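Local coordinates for protein alpha-rhamnosidase (Dictyoglomus thermophilum, PDB 6I60) that probably catalyses the hydrolysis of terminal non-reducing alpha-L-rhamnose residues in alpha-L-rhamnosides, at residues I518-L531 with I568-V581. Residues are numbered along the deposited sequence; the frame is centred on the assembly and turned at random.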
ATOM      1  N   ILE A 518      -4.556   0.888  -5.603  1.00 48.04           N
ATOM      2  CA  ILE A 518      -5.684  -0.037  -5.589  1.00 47.28           C
ATOM      3  C   ILE A 518      -5.847  -0.695  -6.954  1.00 47.58           C
ATOM      4  O   ILE A 518      -6.092  -1.904  -7.051  1.00 53.90           O
ATOM      5  CB  ILE A 518      -6.963   0.697  -5.146  1.00 41.64           C
ATOM      6  CG1 ILE A 518      -6.937   0.935  -3.636  1.00 36.49           C
ATOM      7  CG2 ILE A 518      -8.203  -0.088  -5.535  1.00 46.48           C
ATOM      8  CD1 ILE A 518      -8.046   1.840  -3.146  1.00 42.02           C
ATOM      9  N   PHE A 519      -5.693   0.083  -8.028  1.00 52.17           N
ATOM     10  CA  PHE A 519      -5.813  -0.476  -9.372  1.00 51.18           C
ATOM     11  C   PHE A 519      -4.704  -1.473  -9.675  1.00 49.63           C
ATOM     12  O   PHE A 519      -4.930  -2.446 -10.403  1.00 51.38           O
ATOM     13  CB  PHE A 519      -5.805   0.643 -10.413  1.00 48.19           C
ATOM     14  CG  PHE A 519      -7.172   1.028 -10.897  1.00 52.60           C
ATOM     15  CD1 PHE A 519      -7.797   2.166 -10.414  1.00 48.11           C
ATOM     16  CD2 PHE A 519      -7.835   0.249 -11.831  1.00 49.72           C
ATOM     17  CE1 PHE A 519      -9.057   2.521 -10.853  1.00 49.62           C
ATOM     18  CE2 PHE A 519      -9.096   0.598 -12.276  1.00 52.00           C
ATOM     19  CZ  PHE A 519      -9.708   1.736 -11.786  1.00 49.62           C
ATOM     20  N   ASN A 520      -3.510  -1.256  -9.126  1.00 54.11           N
ATOM     21  CA  ASN A 520      -2.363  -2.095  -9.445  1.00 52.95           C
ATOM     22  C   ASN A 520      -2.153  -3.235  -8.459  1.00 53.67           C
ATOM     23  O   ASN A 520      -1.686  -4.308  -8.861  1.00 52.43           O
ATOM     24  CB  ASN A 520      -1.091  -1.245  -9.505  1.00 46.71           C
ATOM     25  CG  ASN A 520      -0.934  -0.528 -10.828  1.00 50.56           C
ATOM     26  OD1 ASN A 520      -1.112  -1.120 -11.893  1.00 48.48           O
ATOM     27  ND2 ASN A 520      -0.599   0.756 -10.768  1.00 51.36           N
ATOM     28  N   PHE A 521      -2.483  -3.036  -7.184  1.00 55.89           N
ATOM     29  CA  PHE A 521      -2.165  -4.011  -6.151  1.00 52.70           C
ATOM     30  C   PHE A 521      -3.358  -4.203  -5.226  1.00 52.99           C
ATOM     31  O   PHE A 521      -4.238  -3.345  -5.125  1.00 52.46           O
ATOM     32  CB  PHE A 521      -0.931  -3.586  -5.342  1.00 43.66           C
ATOM     33  CG  PHE A 521       0.168  -2.993  -6.181  1.00 49.69           C
ATOM     34  CD1 PHE A 521       0.946  -3.797  -6.998  1.00 43.85           C
ATOM     35  CD2 PHE A 521       0.420  -1.632  -6.156  1.00 51.84           C
ATOM     36  CE1 PHE A 521       1.954  -3.255  -7.772  1.00 43.04           C
ATOM     37  CE2 PHE A 521       1.428  -1.086  -6.928  1.00 47.36           C
ATOM     38  CZ  PHE A 521       2.194  -1.899  -7.737  1.00 39.18           C
ATOM     39  N   ASP A 522      -3.378  -5.356  -4.560  1.00 52.17           N
ATOM     40  CA  ASP A 522      -4.366  -5.647  -3.524  1.00 52.35           C
ATOM     41  C   ASP A 522      -3.989  -4.863  -2.272  1.00 53.57           C
ATOM     42  O   ASP A 522      -2.997  -5.183  -1.608  1.00 53.67           O
ATOM     43  CB  ASP A 522      -4.419  -7.147  -3.248  1.00 59.20           C
ATOM     44  CG  ASP A 522      -5.532  -7.529  -2.290  1.00 63.49           C
ATOM     45  OD1 ASP A 522      -5.925  -8.715  -2.272  1.00 62.14           O
ATOM     46  OD2 ASP A 522      -6.013  -6.644  -1.551  1.00 70.30           O
ATOM     47  N   MET A 523      -4.778  -3.840  -1.942  1.00 52.89           N
ATOM     48  CA  MET A 523      -4.413  -2.896  -0.894  1.00 51.51           C
ATOM     49  C   MET A 523      -5.393  -2.833   0.269  1.00 51.64           C
ATOM     50  O   MET A 523      -5.167  -2.044   1.194  1.00 55.22           O
ATOM     51  CB  MET A 523      -4.258  -1.486  -1.481  1.00 45.81           C
ATOM     52  CG  MET A 523      -3.382  -1.414  -2.715  1.00 45.17           C
ATOM     53  SD  MET A 523      -1.637  -1.248  -2.309  1.00 45.14           S
ATOM     54  CE  MET A 523      -1.715  -0.084  -0.951  1.00 46.31           C
ATOM     55  N   ILE A 524      -6.469  -3.626   0.258  1.00 52.21           N
ATOM     56  CA  ILE A 524      -7.481  -3.496   1.304  1.00 49.09           C
ATOM     57  C   ILE A 524      -6.913  -3.903   2.660  1.00 53.77           C
ATOM     58  O   ILE A 524      -7.222  -3.284   3.686  1.00 52.63           O
ATOM     59  CB  ILE A 524      -8.743  -4.303   0.946  1.00 47.41           C
ATOM     60  CG1 ILE A 524      -9.783  -4.170   2.059  1.00 41.40           C
ATOM     61  CG2 ILE A 524      -8.404  -5.765   0.691  1.00 45.32           C
ATOM     62  CD1 ILE A 524     -11.195  -4.026   1.564  1.00 41.86           C
ATOM     63  N   GLY A 525      -6.068  -4.936   2.692  1.00 55.89           N
ATOM     64  CA  GLY A 525      -5.410  -5.294   3.936  1.00 49.58           C
ATOM     65  C   GLY A 525      -4.390  -4.264   4.375  1.00 53.74           C
ATOM     66  O   GLY A 525      -4.216  -4.029   5.575  1.00 52.04           O
ATOM     67  N   PHE A 526      -3.711  -3.631   3.417  1.00 58.74           N
ATOM     68  CA  PHE A 526      -2.722  -2.613   3.748  1.00 49.34           C
ATOM     69  C   PHE A 526      -3.386  -1.345   4.269  1.00 48.22           C
ATOM     70  O   PHE A 526      -2.934  -0.761   5.262  1.00 46.45           O
ATOM     71  CB  PHE A 526      -1.867  -2.307   2.520  1.00 42.43           C
ATOM     72  CG  PHE A 526      -0.667  -1.459   2.811  1.00 39.76           C
ATOM     73  CD1 PHE A 526       0.504  -2.031   3.275  1.00 47.11           C
ATOM     74  CD2 PHE A 526      -0.709  -0.088   2.614  1.00 42.70           C
ATOM     75  CE1 PHE A 526       1.615  -1.251   3.540  1.00 55.01           C
ATOM     76  CE2 PHE A 526       0.397   0.698   2.879  1.00 47.54           C
ATOM     77  CZ  PHE A 526       1.561   0.117   3.341  1.00 48.63           C
ATOM     78  N   TYR A 527      -4.463  -0.904   3.616  1.00 48.63           N
ATOM     79  CA  TYR A 527      -5.088   0.357   3.998  1.00 52.82           C
ATOM     80  C   TYR A 527      -5.876   0.230   5.295  1.00 50.62           C
ATOM     81  O   TYR A 527      -5.989   1.207   6.044  1.00 48.29           O
ATOM     82  CB  TYR A 527      -5.985   0.858   2.867  1.00 47.71           C
ATOM     83  CG  TYR A 527      -5.208   1.497   1.740  1.00 46.45           C
ATOM     84  CD1 TYR A 527      -4.074   2.254   1.998  1.00 40.16           C
ATOM     85  CD2 TYR A 527      -5.603   1.338   0.419  1.00 54.48           C
ATOM     86  CE1 TYR A 527      -3.357   2.837   0.975  1.00 51.06           C
ATOM     87  CE2 TYR A 527      -4.892   1.919  -0.614  1.00 49.84           C
ATOM     88  CZ  TYR A 527      -3.770   2.666  -0.329  1.00 52.34           C
ATOM     89  OH  TYR A 527      -3.056   3.247  -1.352  1.00 52.18           O
ATOM     90  N   ARG A 528      -6.423  -0.954   5.577  1.00 49.09           N
ATOM     91  CA  ARG A 528      -7.117  -1.160   6.844  1.00 42.71           C
ATOM     92  C   ARG A 528      -6.165  -0.986   8.020  1.00 49.58           C
ATOM     93  O   ARG A 528      -6.540  -0.422   9.055  1.00 49.95           O
ATOM     94  CB  ARG A 528      -7.762  -2.545   6.869  1.00 45.33           C
ATOM     95  CG  ARG A 528      -9.139  -2.599   6.231  1.00 44.39           C
ATOM     96  CD  ARG A 528      -9.628  -4.032   6.112  1.00 51.87           C
ATOM     97  NE  ARG A 528     -10.752  -4.305   7.004  1.00 61.45           N
ATOM     98  CZ  ARG A 528     -10.741  -5.229   7.960  1.00 60.49           C
ATOM     99  NH1 ARG A 528      -9.661  -5.976   8.154  1.00 51.14           N
ATOM    100  NH2 ARG A 528     -11.811  -5.407   8.723  1.00 64.70           N
ATOM    101  N   LYS A 529      -4.927  -1.462   7.876  1.00 53.42           N
ATOM    102  CA  LYS A 529      -3.924  -1.243   8.912  1.00 47.86           C
ATOM    103  C   LYS A 529      -3.528   0.226   8.992  1.00 51.71           C
ATOM    104  O   LYS A 529      -3.339   0.764  10.088  1.00 55.97           O
ATOM    105  CB  LYS A 529      -2.698  -2.118   8.645  1.00 47.55           C
ATOM    106  CG  LYS A 529      -1.561  -1.921   9.633  1.00 46.64           C
ATOM    107  CD  LYS A 529      -0.367  -1.264   8.970  1.00 51.50           C
ATOM    108  CE  LYS A 529       0.824  -1.201   9.909  1.00 59.92           C
ATOM    109  NZ  LYS A 529       1.545   0.096   9.792  1.00 61.27           N
ATOM    110  N   TYR A 530      -3.400   0.892   7.840  1.00 53.37           N
ATOM    111  CA  TYR A 530      -3.013   2.298   7.844  1.00 51.84           C
ATOM    112  C   TYR A 530      -4.146   3.181   8.351  1.00 53.17           C
ATOM    113  O   TYR A 530      -3.901   4.194   9.018  1.00 46.42           O
ATOM    114  CB  TYR A 530      -2.581   2.734   6.444  1.00 45.55           C
ATOM    115  CG  TYR A 530      -1.961   4.112   6.410  1.00 48.81           C
ATOM    116  CD1 TYR A 530      -0.867   4.423   7.211  1.00 54.32           C
ATOM    117  CD2 TYR A 530      -2.471   5.107   5.584  1.00 43.69           C
ATOM    118  CE1 TYR A 530      -0.295   5.685   7.185  1.00 52.53           C
ATOM    119  CE2 TYR A 530      -1.906   6.372   5.553  1.00 51.23           C
ATOM    120  CZ  TYR A 530      -0.819   6.655   6.355  1.00 52.82           C
ATOM    121  OH  TYR A 530      -0.255   7.911   6.329  1.00 49.55           O
ATOM    122  N   LEU A 531      -5.393   2.817   8.036  1.00 51.65           N
ATOM    123  CA  LEU A 531      -6.531   3.557   8.570  1.00 54.49           C
ATOM    124  C   LEU A 531      -6.566   3.490  10.089  1.00 53.00           C
ATOM    125  O   LEU A 531      -6.989   4.451  10.746  1.00 47.57           O
ATOM    126  CB  LEU A 531      -7.834   3.018   7.980  1.00 50.14           C
ATOM    127  CG  LEU A 531      -8.259   3.625   6.642  1.00 48.86           C
ATOM    128  CD1 LEU A 531      -9.584   3.038   6.179  1.00 46.40           C
ATOM    129  CD2 LEU A 531      -8.343   5.140   6.751  1.00 48.92           C
ATOM    130  N   ILE A 568      -9.153   7.570   1.793  1.00 47.08           N
ATOM    131  CA  ILE A 568      -8.726   6.177   1.698  1.00 52.69           C
ATOM    132  C   ILE A 568      -9.838   5.250   2.170  1.00 48.72           C
ATOM    133  O   ILE A 568     -10.069   4.183   1.586  1.00 53.86           O
ATOM    134  CB  ILE A 568      -7.423   5.962   2.489  1.00 45.52           C
ATOM    135  CG1 ILE A 568      -6.279   6.744   1.841  1.00 39.50           C
ATOM    136  CG2 ILE A 568      -7.075   4.486   2.564  1.00 44.19           C
ATOM    137  CD1 ILE A 568      -5.006   6.756   2.658  1.00 45.51           C
ATOM    138  N   ALA A 569     -10.560   5.648   3.219  1.00 48.89           N
ATOM    139  CA  ALA A 569     -11.679   4.838   3.688  1.00 50.27           C
ATOM    140  C   ALA A 569     -12.784   4.768   2.640  1.00 50.49           C
ATOM    141  O   ALA A 569     -13.372   3.702   2.423  1.00 51.57           O
ATOM    142  CB  ALA A 569     -12.216   5.394   5.005  1.00 37.40           C
ATOM    143  N   TRP A 570     -13.075   5.890   1.978  1.00 50.76           N
ATOM    144  CA  TRP A 570     -14.066   5.875   0.906  1.00 51.74           C
ATOM    145  C   TRP A 570     -13.593   5.037  -0.275  1.00 51.22           C
ATOM    146  O   TRP A 570     -14.414   4.422  -0.965  1.00 48.54           O
ATOM    147  CB  TRP A 570     -14.380   7.301   0.456  1.00 47.36           C
ATOM    148  CG  TRP A 570     -15.310   7.370  -0.714  1.00 53.44           C
ATOM    149  CD1 TRP A 570     -14.968   7.550  -2.023  1.00 57.20           C
ATOM    150  CD2 TRP A 570     -16.737   7.256  -0.685  1.00 59.42           C
ATOM    151  NE1 TRP A 570     -16.094   7.555  -2.811  1.00 55.04           N
ATOM    152  CE2 TRP A 570     -17.194   7.377  -2.014  1.00 59.82           C
ATOM    153  CE3 TRP A 570     -17.674   7.063   0.335  1.00 59.85           C
ATOM    154  CZ2 TRP A 570     -18.546   7.314  -2.347  1.00 59.63           C
ATOM    155  CZ3 TRP A 570     -19.016   7.000   0.001  1.00 60.03           C
ATOM    156  CH2 TRP A 570     -19.439   7.124  -1.329  1.00 59.88           C
ATOM    157  N   TYR A 571     -12.282   5.001  -0.521  1.00 54.01           N
ATOM    158  CA  TYR A 571     -11.751   4.154  -1.584  1.00 50.33           C
ATOM    159  C   TYR A 571     -11.975   2.680  -1.273  1.00 51.54           C
ATOM    160  O   TYR A 571     -12.288   1.890  -2.172  1.00 51.75           O
ATOM    161  CB  TYR A 571     -10.263   4.438  -1.790  1.00 49.93           C
ATOM    162  CG  TYR A 571      -9.975   5.634  -2.672  1.00 54.83           C
ATOM    163  CD1 TYR A 571     -10.911   6.083  -3.596  1.00 49.24           C
ATOM    164  CD2 TYR A 571      -8.766   6.314  -2.580  1.00 48.35           C
ATOM    165  CE1 TYR A 571     -10.651   7.174  -4.402  1.00 45.63           C
ATOM    166  CE2 TYR A 571      -8.499   7.407  -3.382  1.00 46.87           C
ATOM    167  CZ  TYR A 571      -9.444   7.832  -4.290  1.00 42.90           C
ATOM    168  OH  TYR A 571      -9.182   8.918  -5.092  1.00 57.37           O
ATOM    169  N   LEU A 572     -11.826   2.294  -0.003  1.00 49.62           N
ATOM    170  CA  LEU A 572     -12.025   0.901   0.381  1.00 48.30           C
ATOM    171  C   LEU A 572     -13.468   0.458   0.173  1.00 55.25           C
ATOM    172  O   LEU A 572     -13.718  -0.723  -0.094  1.00 54.86           O
ATOM    173  CB  LEU A 572     -11.611   0.697   1.837  1.00 45.65           C
ATOM    174  CG  LEU A 572     -10.121   0.873   2.129  1.00 47.01           C
ATOM    175  CD1 LEU A 572      -9.803   0.473   3.561  1.00 49.40           C
ATOM    176  CD2 LEU A 572      -9.288   0.067   1.143  1.00 50.88           C
ATOM    177  N   TYR A 573     -14.424   1.380   0.289  1.00 55.77           N
ATOM    178  CA  TYR A 573     -15.813   1.044   0.006  1.00 55.44           C
ATOM    179  C   TYR A 573     -16.122   1.125  -1.483  1.00 51.51           C
ATOM    180  O   TYR A 573     -16.966   0.370  -1.979  1.00 54.14           O
ATOM    181  CB  TYR A 573     -16.750   1.965   0.793  1.00 52.31           C
ATOM    182  CG  TYR A 573     -18.199   1.844   0.383  1.00 50.58           C
ATOM    183  CD1 TYR A 573     -18.938   0.712   0.699  1.00 59.57           C
ATOM    184  CD2 TYR A 573     -18.827   2.856  -0.330  1.00 49.74           C
ATOM    185  CE1 TYR A 573     -20.263   0.592   0.321  1.00 55.32           C
ATOM    186  CE2 TYR A 573     -20.153   2.746  -0.711  1.00 56.26           C
ATOM    187  CZ  TYR A 573     -20.865   1.609  -0.383  1.00 51.18           C
ATOM    188  OH  TYR A 573     -22.182   1.488  -0.759  1.00 50.44           O
ATOM    189  N   GLN A 574     -15.446   2.017  -2.211  1.00 52.07           N
ATOM    190  CA  GLN A 574     -15.745   2.199  -3.628  1.00 49.09           C
ATOM    191  C   GLN A 574     -15.233   1.029  -4.461  1.00 54.55           C
ATOM    192  O   GLN A 574     -15.944   0.531  -5.342  1.00 54.70           O
ATOM    193  CB  GLN A 574     -15.144   3.515  -4.122  1.00 50.43           C
ATOM    194  CG  GLN A 574     -15.240   3.732  -5.628  1.00 60.17           C
ATOM    195  CD  GLN A 574     -14.493   4.974  -6.096  1.00 68.19           C
ATOM    196  OE1 GLN A 574     -13.435   5.315  -5.566  1.00 67.11           O
ATOM    197  NE2 GLN A 574     -15.044   5.656  -7.096  1.00 62.05           N
ATOM    198  N   TYR A 575     -14.010   0.572  -4.194  1.00 55.96           N
ATOM    199  CA  TYR A 575     -13.371  -0.444  -5.019  1.00 49.09           C
ATOM    200  C   TYR A 575     -13.445  -1.845  -4.428  1.00 46.16           C
ATOM    201  O   TYR A 575     -13.094  -2.809  -5.118  1.00 51.55           O
ATOM    202  CB  TYR A 575     -11.905  -0.071  -5.269  1.00 49.99           C
ATOM    203  CG  TYR A 575     -11.733   1.023  -6.299  1.00 51.79           C
ATOM    204  CD1 TYR A 575     -11.916   0.764  -7.652  1.00 50.34           C
ATOM    205  CD2 TYR A 575     -11.393   2.315  -5.920  1.00 49.91           C
ATOM    206  CE1 TYR A 575     -11.763   1.761  -8.599  1.00 51.49           C
ATOM    207  CE2 TYR A 575     -11.238   3.319  -6.860  1.00 55.63           C
ATOM    208  CZ  TYR A 575     -11.425   3.036  -8.197  1.00 55.04           C
ATOM    209  OH  TYR A 575     -11.271   4.030  -9.134  1.00 48.18           O
ATOM    210  N   TYR A 576     -13.890  -1.990  -3.180  1.00 50.83           N
ATOM    211  CA  TYR A 576     -14.018  -3.302  -2.564  1.00 52.58           C
ATOM    212  C   TYR A 576     -15.393  -3.578  -1.974  1.00 54.35           C
ATOM    213  O   TYR A 576     -15.678  -4.738  -1.653  1.00 50.09           O
ATOM    214  CB  TYR A 576     -12.969  -3.484  -1.458  1.00 45.78           C
ATOM    215  CG  TYR A 576     -11.537  -3.426  -1.938  1.00 46.45           C
ATOM    216  CD1 TYR A 576     -10.805  -2.250  -1.852  1.00 53.99           C
ATOM    217  CD2 TYR A 576     -10.914  -4.549  -2.466  1.00 45.93           C
ATOM    218  CE1 TYR A 576      -9.491  -2.191  -2.286  1.00 55.72           C
ATOM    219  CE2 TYR A 576      -9.600  -4.501  -2.902  1.00 47.84           C
ATOM    220  CZ  TYR A 576      -8.894  -3.319  -2.809  1.00 50.39           C
ATOM    221  OH  TYR A 576      -7.588  -3.259  -3.242  1.00 49.10           O
ATOM    222  N   GLY A 577     -16.246  -2.571  -1.819  1.00 57.67           N
ATOM    223  CA  GLY A 577     -17.554  -2.784  -1.223  1.00 61.49           C
ATOM    224  C   GLY A 577     -17.509  -3.150   0.245  1.00 62.38           C
ATOM    225  O   GLY A 577     -18.279  -4.011   0.689  1.00 64.93           O
ATOM    226  N   ASP A 578     -16.622  -2.521   1.009  1.00 61.64           N
ATOM    227  CA  ASP A 578     -16.464  -2.781   2.438  1.00 57.86           C
ATOM    228  C   ASP A 578     -17.069  -1.602   3.194  1.00 64.59           C
ATOM    229  O   ASP A 578     -16.369  -0.661   3.571  1.00 64.08           O
ATOM    230  CB  ASP A 578     -14.993  -2.984   2.799  1.00 58.01           C
ATOM    231  CG  ASP A 578     -14.801  -3.385   4.248  1.00 63.80           C
ATOM    232  OD1 ASP A 578     -15.792  -3.795   4.886  1.00 70.53           O
ATOM    233  OD2 ASP A 578     -13.659  -3.292   4.749  1.00 61.96           O
ATOM    234  N   LYS A 579     -18.386  -1.658   3.411  1.00 69.31           N
ATOM    235  CA  LYS A 579     -19.060  -0.623   4.184  1.00 66.15           C
ATOM    236  C   LYS A 579     -18.730  -0.693   5.667  1.00 65.05           C
ATOM    237  O   LYS A 579     -18.992   0.275   6.389  1.00 65.84           O
ATOM    238  CB  LYS A 579     -20.575  -0.718   3.986  1.00 55.21           C
ATOM    239  CG  LYS A 579     -21.172  -2.063   4.375  1.00 67.74           C
ATOM    240  CD  LYS A 579     -22.640  -2.155   3.976  1.00 75.85           C
ATOM    241  CE  LYS A 579     -23.556  -1.909   5.166  1.00 77.05           C
ATOM    242  NZ  LYS A 579     -24.904  -1.429   4.743  1.00 62.64           N
ATOM    243  N   TYR A 580     -18.158  -1.804   6.135  1.00 60.09           N
ATOM    244  CA  TYR A 580     -17.847  -1.938   7.553  1.00 60.96           C
ATOM    245  C   TYR A 580     -16.709  -1.016   7.970  1.00 63.85           C
ATOM    246  O   TYR A 580     -16.712  -0.504   9.095  1.00 61.50           O
ATOM    247  CB  TYR A 580     -17.503  -3.391   7.874  1.00 62.78           C
ATOM    248  CG  TYR A 580     -18.597  -4.362   7.503  1.00 63.61           C
ATOM    249  CD1 TYR A 580     -18.419  -5.278   6.476  1.00 68.68           C
ATOM    250  CD2 TYR A 580     -19.809  -4.363   8.179  1.00 65.85           C
ATOM    251  CE1 TYR A 580     -19.418  -6.169   6.133  1.00 71.22           C
ATOM    252  CE2 TYR A 580     -20.814  -5.249   7.844  1.00 67.15           C
ATOM    253  CZ  TYR A 580     -20.612  -6.151   6.820  1.00 67.99           C
ATOM    254  OH  TYR A 580     -21.610  -7.038   6.482  1.00 78.19           O
ATOM    255  N   VAL A 581     -15.731  -0.793   7.087  1.00 58.53           N
ATOM    256  CA  VAL A 581     -14.650   0.130   7.407  1.00 54.97           C
ATOM    257  C   VAL A 581     -15.152   1.565   7.469  1.00 61.98           C
ATOM    258  O   VAL A 581     -14.488   2.428   8.055  1.00 65.66           O
ATOM    259  CB  VAL A 581     -13.500  -0.008   6.392  1.00 57.14           C
ATOM    260  CG1 VAL A 581     -13.802   0.779   5.127  1.00 60.46           C
ATOM    261  CG2 VAL A 581     -12.190   0.451   7.013  1.00 59.23           C
TER
HETATM  262  O   HOH W   1     -13.410  -3.645   7.556  1.00 41.97           O
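L572 and L531 interlock as reciprocal knobs into holes: L572 sits among I524, Y527, R528 and L531, and L531 among I568, A569, L572 and V581. CD1 of L572 meets CD1 of L531 at 3.7 Å, while CD2 of L572 reaches CB of Y527. Toward the turn between helices 514-520 and 524-535, I518 divides its branches: CD1 touches CB of Y571, and CG2, anti to the backbone N, lies against CB of Y575.

Two aliphatic groups lie over aromatic faces. CB of I524 sits 3.8 Å from the centroid of the Y576 ring, almost on the ring normal, in a CH-pi contact. CG1 of I524 is anti to the backbone N, which runs the chain back along the tyrosine until I524 CD1 meets Y576 CB at 3.5 Å. CG2 of I568 packs over one face of Y527, displaced toward the rim, and CE of M523 lies on the opposite face. F519 and Y575 meet obliquely, their ring planes 70° apart; the Y575 hydroxyl, near the F519 edge, is hydrogen-bonded to E515.

The direct hydrogen bond between the segments runs from M523 N to Y576 OH, 3.2 Å and nearly straight at 172°, tying the tyrosine to the turn just before helix 524-535. A long salt bridge joins R528 NE to D578 OD2 at 3.8 Å. A water reinforces it, accepting from R528 NH2 and donating to D578 OD2; the stronger acidic partner of R528 is E38, which forms a salt bridge with NH1.

Helices 524-531 and 568-576 run roughly antiparallel, at 151° with axes 10.3 Å apart. This buried helix-helix packing lies within the six-hairpin glycosidase domain, and is characteristic of the (alpha/alpha)6 barrel of bacterial alpha-L-rhamnosidases.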